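Local atomic coordinates of heparin binding protein (Homo sapiens, PDB entry 1A7S), a protein that binds heparin and the lipopolysaccharide of Gram-negative bacteria, killing many such species and attracting monocytes and fibroblasts, as a neutrophil-granule homologue of the serine proteases. Residues Q11-A16 against S104-P109; T52-A57 against Q66-F71; Q85-L90 against R155-C160. All coordinates share one frame; numbering follows the deposited sequence.

Interaction 1: residues Q11-A16 against S104-P109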
loop_
_atom_site.group_PDB
_atom_site.type_symbol
_atom_site.label_atom_id
_atom_site.label_comp_id
_atom_site.label_asym_id
_atom_site.label_seq_id
_atom_site.Cartn_x
_atom_site.Cartn_y
_atom_site.Cartn_z
ATOM N N GLN A 11 10.911 5.266 9.352
ATOM C CA GLN A 11 11.645 4.897 8.128
ATOM C C GLN A 11 10.707 4.990 6.909
ATOM O O GLN A 11 11.204 5.322 5.827
ATOM C CB GLN A 11 12.171 3.472 8.258
ATOM C CG GLN A 11 13.062 3.062 7.094
ATOM C CD GLN A 11 13.725 1.732 7.308
ATOM O OE1 GLN A 11 13.695 1.139 8.430
ATOM N NE2 GLN A 11 14.261 1.127 6.261
ATOM N N PHE A 12 9.434 4.667 7.083
ATOM C CA PHE A 12 8.420 4.752 6.032
ATOM C C PHE A 12 7.253 5.587 6.490
ATOM O O PHE A 12 6.157 5.103 6.826
ATOM C CB PHE A 12 7.941 3.326 5.677
ATOM C CG PHE A 12 9.113 2.453 5.259
ATOM C CD1 PHE A 12 9.668 2.516 4.025
ATOM C CD2 PHE A 12 9.667 1.527 6.125
ATOM C CE1 PHE A 12 10.684 1.696 3.625
ATOM C CE2 PHE A 12 10.668 0.712 5.790
ATOM C CZ PHE A 12 11.235 0.790 4.528
ATOM N N PRO A 13 7.477 6.920 6.556
ATOM C CA PRO A 13 6.508 7.785 7.266
ATOM C C PRO A 13 5.213 8.080 6.497
ATOM O O PRO A 13 4.296 8.687 7.058
ATOM C CB PRO A 13 7.310 9.026 7.565
ATOM C CG PRO A 13 8.367 9.095 6.529
ATOM C CD PRO A 13 8.674 7.685 6.128
ATOM N N PHE A 14 5.087 7.605 5.284
ATOM C CA PHE A 14 3.900 7.673 4.488
ATOM C C PHE A 14 2.966 6.511 4.716
ATOM O O PHE A 14 1.881 6.467 4.143
ATOM C CB PHE A 14 4.248 7.816 2.995
ATOM C CG PHE A 14 5.263 6.776 2.579
ATOM C CD1 PHE A 14 4.908 5.483 2.370
ATOM C CD2 PHE A 14 6.636 7.122 2.473
ATOM C CE1 PHE A 14 5.843 4.485 2.088
ATOM C CE2 PHE A 14 7.554 6.130 2.194
ATOM C CZ PHE A 14 7.188 4.837 2.027
ATOM N N LEU A 15 3.389 5.489 5.455
ATOM C CA LEU A 15 2.649 4.278 5.557
ATOM C C LEU A 15 1.360 4.437 6.383
ATOM O O LEU A 15 1.413 5.070 7.460
ATOM C CB LEU A 15 3.432 3.154 6.190
ATOM C CG LEU A 15 4.386 2.385 5.431
ATOM C CD1 LEU A 15 4.922 1.241 6.304
ATOM C CD2 LEU A 15 3.883 1.832 4.085
ATOM N N ALA A 16 0.320 3.806 5.919
ATOM C CA ALA A 16 -0.928 3.739 6.670
ATOM C C ALA A 16 -1.197 2.321 7.117
ATOM O O ALA A 16 -0.884 1.374 6.415
ATOM C CB ALA A 16 -2.072 4.162 5.721
ATOM N N SER A 104 6.698 12.125 11.430
ATOM C CA SER A 104 6.237 10.700 11.338
ATOM C C SER A 104 5.149 10.484 10.283
ATOM O O SER A 104 4.745 9.343 10.135
ATOM C CB SER A 104 5.651 10.277 12.711
ATOM O OG SER A 104 6.619 10.291 13.706
ATOM N N VAL A 105 4.704 11.553 9.645
ATOM C CA VAL A 105 3.610 11.467 8.653
ATOM C C VAL A 105 3.995 12.363 7.465
ATOM O O VAL A 105 4.050 13.600 7.559
ATOM C CB VAL A 105 2.287 11.900 9.246
ATOM C CG1 VAL A 105 1.191 11.917 8.168
ATOM C CG2 VAL A 105 1.844 10.988 10.401
ATOM N N THR A 106 4.230 11.711 6.323
ATOM C CA THR A 106 4.599 12.406 5.107
ATOM C C THR A 106 3.809 11.813 3.926
ATOM O O THR A 106 3.197 10.755 4.030
ATOM C CB THR A 106 6.131 12.138 4.782
ATOM O OG1 THR A 106 6.265 10.735 4.526
ATOM C CG2 THR A 106 7.021 12.624 5.844
ATOM N N ILE A 107 3.833 12.551 2.831
ATOM C CA ILE A 107 3.150 12.167 1.607
ATOM C C ILE A 107 4.159 11.456 0.701
ATOM O O ILE A 107 5.270 11.909 0.447
ATOM C CB ILE A 107 2.564 13.405 0.908
ATOM C CG1 ILE A 107 1.427 14.000 1.751
ATOM C CG2 ILE A 107 2.177 13.146 -0.529
ATOM C CD1 ILE A 107 1.021 15.420 1.297
ATOM N N LEU A 108 3.703 10.353 0.108
ATOM C CA LEU A 108 4.488 9.580 -0.850
ATOM C C LEU A 108 4.132 10.064 -2.277
ATOM O O LEU A 108 2.975 10.000 -2.652
ATOM C CB LEU A 108 4.081 8.099 -0.746
ATOM C CG LEU A 108 4.806 7.128 -1.672
ATOM C CD1 LEU A 108 6.290 7.139 -1.442
ATOM C CD2 LEU A 108 4.260 5.722 -1.473
ATOM N N PRO A 109 5.115 10.520 -3.036
ATOM C CA PRO A 109 4.837 11.015 -4.392
ATOM C C PRO A 109 4.564 9.902 -5.386
ATOM O O PRO A 109 4.971 8.752 -5.205
ATOM C CB PRO A 109 6.158 11.748 -4.786
ATOM C CG PRO A 109 7.179 11.288 -3.858
ATOM C CD PRO A 109 6.504 10.779 -2.623
#

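Interaction 2: residues T52-A57 against Q66-F71. With EOH (ethanol), chain E; EOH (ethanol), chain J.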
loop_
_atom_site.group_PDB
_atom_site.type_symbol
_atom_site.label_atom_id
_atom_site.label_comp_id
_atom_site.label_asym_id
_atom_site.label_seq_id
_atom_site.Cartn_x
_atom_site.Cartn_y
_atom_site.Cartn_z
ATOM N N THR A 52 -10.966 2.430 10.010
ATOM C CA THR A 52 -10.195 3.604 10.295
ATOM C C THR A 52 -8.814 3.549 9.666
ATOM O O THR A 52 -8.392 2.487 9.200
ATOM C CB THR A 52 -9.998 3.822 11.810
ATOM O OG1 THR A 52 -9.302 2.747 12.335
ATOM C CG2 THR A 52 -11.368 4.027 12.469
ATOM N N VAL A 53 -8.183 4.724 9.585
ATOM C CA VAL A 53 -6.867 4.875 8.999
ATOM C C VAL A 53 -5.935 5.441 10.057
ATOM O O VAL A 53 -6.257 6.482 10.608
ATOM C CB VAL A 53 -6.856 5.807 7.765
ATOM C CG1 VAL A 53 -5.442 6.015 7.253
ATOM C CG2 VAL A 53 -7.780 5.252 6.692
ATOM N N VAL A 54 -4.829 4.767 10.315
ATOM C CA VAL A 54 -3.834 5.214 11.245
ATOM C C VAL A 54 -2.540 5.548 10.523
ATOM O O VAL A 54 -1.970 4.702 9.833
ATOM C CB VAL A 54 -3.553 4.134 12.323
ATOM C CG1 VAL A 54 -2.574 4.681 13.369
ATOM C CG2 VAL A 54 -4.826 3.711 13.007
ATOM N N LEU A 55 -2.107 6.788 10.665
ATOM C CA LEU A 55 -0.831 7.287 10.146
ATOM C C LEU A 55 0.135 7.514 11.298
ATOM O O LEU A 55 -0.310 7.753 12.438
ATOM C CB LEU A 55 -1.061 8.593 9.401
ATOM C CG LEU A 55 -2.100 8.582 8.268
ATOM C CD1 LEU A 55 -2.108 9.967 7.604
ATOM C CD2 LEU A 55 -1.800 7.495 7.283
ATOM N N GLY A 56 1.417 7.524 11.048
ATOM C CA GLY A 56 2.397 7.764 12.072
ATOM C C GLY A 56 2.632 6.610 13.034
ATOM O O GLY A 56 3.304 6.800 14.044
ATOM N N ALA A 57 2.109 5.417 12.727
ATOM C CA ALA A 57 2.304 4.301 13.628
ATOM C C ALA A 57 3.672 3.664 13.466
ATOM O O ALA A 57 4.263 3.691 12.391
ATOM C CB ALA A 57 1.252 3.247 13.361
ATOM N N GLN A 66 1.942 10.861 20.497
ATOM C CA GLN A 66 2.608 12.012 19.935
ATOM C C GLN A 66 3.072 11.760 18.519
ATOM O O GLN A 66 3.516 12.710 17.912
ATOM C CB GLN A 66 3.758 12.528 20.788
ATOM C CG GLN A 66 3.414 13.292 22.035
ATOM C CD GLN A 66 2.920 12.418 23.156
ATOM O OE1 GLN A 66 3.640 11.542 23.608
ATOM N NE2 GLN A 66 1.649 12.548 23.482
ATOM N N SER A 67 2.937 10.531 18.003
ATOM C CA SER A 67 3.337 10.241 16.631
ATOM C C SER A 67 2.130 9.995 15.703
ATOM O O SER A 67 2.204 10.296 14.511
ATOM C CB SER A 67 4.215 8.984 16.625
ATOM O OG SER A 67 4.735 8.712 15.355
ATOM N N ARG A 68 1.104 9.359 16.202
ATOM C CA ARG A 68 -0.020 8.938 15.402
ATOM C C ARG A 68 -1.020 10.024 15.094
ATOM O O ARG A 68 -1.242 10.941 15.855
ATOM C CB ARG A 68 -0.746 7.781 16.055
ATOM C CG ARG A 68 0.036 6.459 16.006
ATOM C CD ARG A 68 -0.808 5.384 16.647
ATOM N NE ARG A 68 -0.097 4.115 16.663
ATOM C CZ ARG A 68 -0.728 2.916 16.749
ATOM N NH1 ARG A 68 -2.033 2.770 16.769
ATOM N NH2 ARG A 68 0.034 1.824 16.750
ATOM N N GLN A 69 -1.700 9.823 13.954
ATOM C CA GLN A 69 -2.854 10.523 13.572
ATOM C C GLN A 69 -3.884 9.522 13.078
ATOM O O GLN A 69 -3.549 8.679 12.228
ATOM C CB GLN A 69 -2.657 11.602 12.544
ATOM C CG GLN A 69 -1.645 12.696 12.996
ATOM C CD GLN A 69 -1.314 13.619 11.814
ATOM O OE1 GLN A 69 -2.252 14.150 11.167
ATOM N NE2 GLN A 69 -0.047 13.759 11.516
ATOM N N THR A 70 -5.083 9.560 13.555
ATOM C CA THR A 70 -6.153 8.660 13.228
ATOM C C THR A 70 -7.300 9.324 12.512
ATOM O O THR A 70 -7.661 10.457 12.873
ATOM C CB THR A 70 -6.647 7.824 14.410
ATOM O OG1 THR A 70 -5.502 7.168 15.035
ATOM C CG2 THR A 70 -7.668 6.817 14.079
ATOM N N PHE A 71 -7.883 8.651 11.548
ATOM C CA PHE A 71 -8.946 9.182 10.716
ATOM C C PHE A 71 -10.045 8.198 10.410
ATOM O O PHE A 71 -9.847 6.997 10.325
ATOM C CB PHE A 71 -8.369 9.593 9.305
ATOM C CG PHE A 71 -7.155 10.492 9.402
ATOM C CD1 PHE A 71 -5.893 9.997 9.632
ATOM C CD2 PHE A 71 -7.285 11.884 9.289
ATOM C CE1 PHE A 71 -4.781 10.813 9.835
ATOM C CE2 PHE A 71 -6.181 12.708 9.415
ATOM C CZ PHE A 71 -4.933 12.181 9.716
HETATM C C1 EOH E . 6.875 5.362 12.725
HETATM C C2 EOH E . 6.920 4.183 11.934
HETATM O O EOH E . 6.092 6.216 13.531
HETATM C C1 EOH J . -6.777 2.947 15.737
HETATM C C2 EOH J . -6.592 4.434 16.054
HETATM O O EOH J . -7.771 2.763 14.681
#

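Interaction 3: residues Q85-L90 against R155-C160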
loop_
_atom_site.group_PDB
_atom_site.type_symbol
_atom_site.label_atom_id
_atom_site.label_comp_id
_atom_site.label_asym_id
_atom_site.label_seq_id
_atom_site.Cartn_x
_atom_site.Cartn_y
_atom_site.Cartn_z
ATOM N N GLN A 85 -10.871 -10.735 -11.858
ATOM C CA GLN A 85 -9.649 -10.690 -12.629
ATOM C C GLN A 85 -8.542 -10.046 -11.822
ATOM O O GLN A 85 -7.427 -9.891 -12.342
ATOM C CB GLN A 85 -9.930 -9.947 -13.928
ATOM C CG GLN A 85 -10.683 -10.705 -14.981
ATOM C CD GLN A 85 -9.917 -11.848 -15.563
ATOM O OE1 GLN A 85 -8.756 -11.649 -16.022
ATOM N NE2 GLN A 85 -10.462 -13.066 -15.455
ATOM N N ASN A 86 -8.864 -9.599 -10.608
ATOM C CA ASN A 86 -7.834 -8.845 -9.855
ATOM C C ASN A 86 -7.383 -7.673 -10.658
ATOM O O ASN A 86 -6.126 -7.392 -10.732
ATOM C CB ASN A 86 -6.678 -9.816 -9.561
ATOM C CG ASN A 86 -7.118 -10.960 -8.668
ATOM O OD1 ASN A 86 -7.019 -12.170 -8.970
ATOM N ND2 ASN A 86 -7.716 -10.578 -7.535
ATOM N N LEU A 87 -8.294 -6.988 -11.312
ATOM C CA LEU A 87 -7.902 -5.866 -12.196
ATOM C C LEU A 87 -8.271 -4.516 -11.591
ATOM O O LEU A 87 -9.349 -4.401 -10.949
ATOM C CB LEU A 87 -8.670 -5.954 -13.519
ATOM C CG LEU A 87 -8.141 -6.827 -14.606
ATOM C CD1 LEU A 87 -9.048 -6.630 -15.810
ATOM C CD2 LEU A 87 -6.682 -6.767 -14.904
ATOM N N ASN A 88 -7.458 -3.544 -11.793
ATOM C CA ASN A 88 -7.713 -2.192 -11.322
ATOM C C ASN A 88 -7.882 -2.158 -9.840
ATOM O O ASN A 88 -8.790 -1.548 -9.293
ATOM C CB ASN A 88 -8.861 -1.588 -12.074
ATOM C CG ASN A 88 -8.656 -1.430 -13.579
ATOM O OD1 ASN A 88 -7.634 -1.735 -14.130
ATOM N ND2 ASN A 88 -9.714 -0.898 -14.199
ATOM N N ASP A 89 -6.970 -2.846 -9.142
ATOM C CA ASP A 89 -7.027 -3.030 -7.694
ATOM C C ASP A 89 -6.454 -1.834 -6.969
ATOM O O ASP A 89 -5.330 -1.817 -6.504
ATOM C CB ASP A 89 -6.341 -4.325 -7.293
ATOM C CG ASP A 89 -6.607 -4.665 -5.814
ATOM O OD1 ASP A 89 -7.406 -3.915 -5.201
ATOM O OD2 ASP A 89 -6.071 -5.662 -5.350
ATOM N N LEU A 90 -7.285 -0.803 -6.865
ATOM C CA LEU A 90 -6.842 0.512 -6.440
ATOM C C LEU A 90 -8.047 1.238 -5.812
ATOM O O LEU A 90 -9.133 1.287 -6.370
ATOM C CB LEU A 90 -6.284 1.291 -7.575
ATOM C CG LEU A 90 -5.853 2.785 -7.283
ATOM C CD1 LEU A 90 -4.679 2.717 -6.461
ATOM C CD2 LEU A 90 -5.633 3.485 -8.633
ATOM N N ARG A 155 1.690 -9.031 -16.008
ATOM C CA ARG A 155 0.585 -8.676 -16.919
ATOM C C ARG A 155 0.511 -7.152 -16.907
ATOM O O ARG A 155 0.978 -6.520 -15.953
ATOM C CB ARG A 155 -0.706 -9.263 -16.308
ATOM C CG ARG A 155 -0.975 -8.695 -14.969
ATOM C CD ARG A 155 -1.763 -9.707 -14.080
ATOM N NE ARG A 155 -3.087 -9.592 -14.277
ATOM C CZ ARG A 155 -4.230 -9.662 -13.638
ATOM N NH1 ARG A 155 -4.395 -9.054 -12.461
ATOM N NH2 ARG A 155 -5.244 -10.357 -14.111
ATOM N N PRO A 156 0.034 -6.551 -17.982
ATOM C CA PRO A 156 0.056 -5.115 -18.128
ATOM C C PRO A 156 -0.543 -4.311 -17.004
ATOM O O PRO A 156 -0.012 -3.212 -16.702
ATOM C CB PRO A 156 -0.581 -4.832 -19.471
ATOM C CG PRO A 156 -0.490 -6.071 -20.247
ATOM C CD PRO A 156 -0.469 -7.224 -19.240
ATOM N N ASN A 157 -1.591 -4.783 -16.349
ATOM C CA ASN A 157 -2.241 -4.002 -15.272
ATOM C C ASN A 157 -1.396 -3.897 -13.998
ATOM O O ASN A 157 -1.741 -3.107 -13.121
ATOM C CB ASN A 157 -3.557 -4.736 -14.877
ATOM C CG ASN A 157 -4.547 -3.832 -14.248
ATOM O OD1 ASN A 157 -4.949 -4.029 -13.087
ATOM N ND2 ASN A 157 -4.960 -2.816 -14.972
ATOM N N ASN A 158 -0.352 -4.709 -13.915
ATOM C CA ASN A 158 0.444 -4.847 -12.723
ATOM C C ASN A 158 1.896 -4.509 -12.943
ATOM O O ASN A 158 2.392 -4.523 -14.080
ATOM C CB ASN A 158 0.359 -6.288 -12.184
ATOM C CG ASN A 158 -1.059 -6.596 -11.686
ATOM O OD1 ASN A 158 -1.426 -6.223 -10.501
ATOM N ND2 ASN A 158 -1.831 -7.219 -12.433
ATOM N N VAL A 159 2.597 -4.257 -11.861
ATOM C CA VAL A 159 4.041 -4.273 -11.765
ATOM C C VAL A 159 4.356 -5.459 -10.804
ATOM O O VAL A 159 3.715 -5.587 -9.773
ATOM C CB VAL A 159 4.611 -2.981 -11.107
ATOM C CG1 VAL A 159 6.132 -3.132 -10.924
ATOM C CG2 VAL A 159 4.314 -1.787 -11.954
ATOM N N CYS A 160 5.189 -6.371 -11.269
ATOM C CA CYS A 160 5.500 -7.581 -10.525
ATOM C C CYS A 160 6.936 -7.552 -10.037
ATOM O O CYS A 160 7.810 -6.998 -10.681
ATOM C CB CYS A 160 5.291 -8.819 -11.365
ATOM S SG CYS A 160 3.619 -9.058 -11.898
HETATM O O HOH W 1 -4.569 -4.156 -10.342
#

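Interaction 1: residues Q11-A16 against S104-P109
Phe14 presses the face of its ring onto Leu108, where the turn leading into the first barrel of the chymotrypsin fold meets the segment that links the two barrels. A type I turn from Phe12 to Leu15 presents the ring. With chi1 at 50°, CG lies between the backbone N and the carbonyl carbon, which swings the ring out over the leucine. Starting at the root, CB sits 3.3 Å from Thr106 O and 3.8 Å from Leu108 CB. CG still rests against that same CB. Beyond it the two branches of Leu108 divide the ring: Leu108 CD2 lies by Phe14 CD1 and CE1, Leu108 CD1 by Phe14 CD2 and CE2. As a CH-pi contact, Leu108 CD1 stands 4.0 Å from the ring centroid, only 12° off the normal. Phe12 C lies over the centre of the opposite face, within the turn, and CZ at the tip points into the edge of the Phe12 ring. Thr106 OG1 approaches the Phe14 ring at its edge and also comes to 3.3 Å from Pro13 CG. Thr106 N donates to Pro13 O at 3.1 Å. Thr106 O, buried without a hydrogen-bond partner, receives a CA-H contact from Phe14 CA at 3.2 Å. Around this, Phe14 and Leu108 both make backbone bonds to Leu30 of strand 23-32, and both side chains lean on Pro178 of strand 178-181, so the contact lies where the two barrels come together.

Interaction 2: residues T52-A57 against Q66-F71
Phe71, Leu55 and Arg68 bury the most surface where two antiparallel strands, 51-55 and 69-77, run side by side in the six-stranded N-terminal barrel of the chymotrypsin fold. Val53 with Phe71 and Leu55 with Gln69 are hydrogen-bonded pairs; Val54 with Thr70 is a non-hydrogen-bonded pair between them. Leu55 and Phe71 point to the same face, and their side chains cross at about a right angle, with Leu55 CD1 3.6 Å from Phe71 CE1. Val53 shares that face, which Ala16 and Leu95 of neighbouring strands help to cover. Beyond the paired region, Arg68 reaches back across Ala57. Its chain is extended from CG to NE (chi2 -178°), carrying the guanidinium so that Ala57 CB lies over one of its faces, 3.7 Å from NE. Lower down the chain, CD meets Val54 CG1 at 3.8 Å. The charge is held by a salt bridge from NE to Glu64, in the connecting loop. An ethanol lies against Val54 CG2 and Thr70 on the side facing away from Leu55. At the other end, in one of the two conformers of Ser67, OG donates to Gly56 O at 2.7 Å, in the carbonyl plane and on a lone pair, and a second ethanol donates to the same oxygen.

Interaction 3: residues Q85-L90 against R155-C160
Arg155 comes at the 85-90 loop edge-on: its guanidinium points two nitrogens at a single carbonyl, Gln85 O, which lies in the guanidinium plane. NH2 reaches that oxygen at 2.8 Å and NH1 at 3.1 Å, while NH1 adds a weak bond to Asn86 O. The bend at chi3 (-87°) turns the group toward the loop, and Leu87 CD2 sits over one face, toward its rim. The same methyl leans on Asn157, 3.7 Å from CG, and so touches both the arginine and the asparagine. Asn157 and Asn88 meet with their side chains nearly at right angles and their amide planes 33° apart. Asn157 OD1 accepts the N-H of Asn88 at 2.9 Å, almost straight at 175°, and its ND2 gives to Asn88 OD1 at 3.0 Å; one amide thus holds both the main chain and the side chain of its partner. Water 1 donates to that OD1 and accepts from Asp89 N. By the family's sequence pattern, Asp89 occupies the position of the triad aspartate, its OD2 hydrogen-bonded to Ser41 OG and Ser190 OG. Flanking the contact, strand 158-162 pairs with strand 201-205, whose Phe202 touches Arg155, and Phe191 of strand 184-192 meets both Arg155 and Asn86.

Interactions 1 and 2 touch directly, their centres 11 Å apart, on strands 15-20 and 51-55, which are neighbours in the N-terminal barrel. Ser104 OG and Ser67 OG lie 3.0 Å apart in a probable hydrogen bond in one pair of their conformers, Val105 CG2 packs 3.5 Å from Gly56 N, and Ala16 CB meets Leu55 CD2. Interaction 3 lies on the opposite side of the chain's centre, about 23 Å from interaction 1 and 28 Å from interaction 2, centre to centre. It alone includes Asp89, the position equivalent to the triad aspartate. It ties the loop before strand 91-95 to strand 158-162, joining the barrels; along the chain its segments alternate with those of interaction 1.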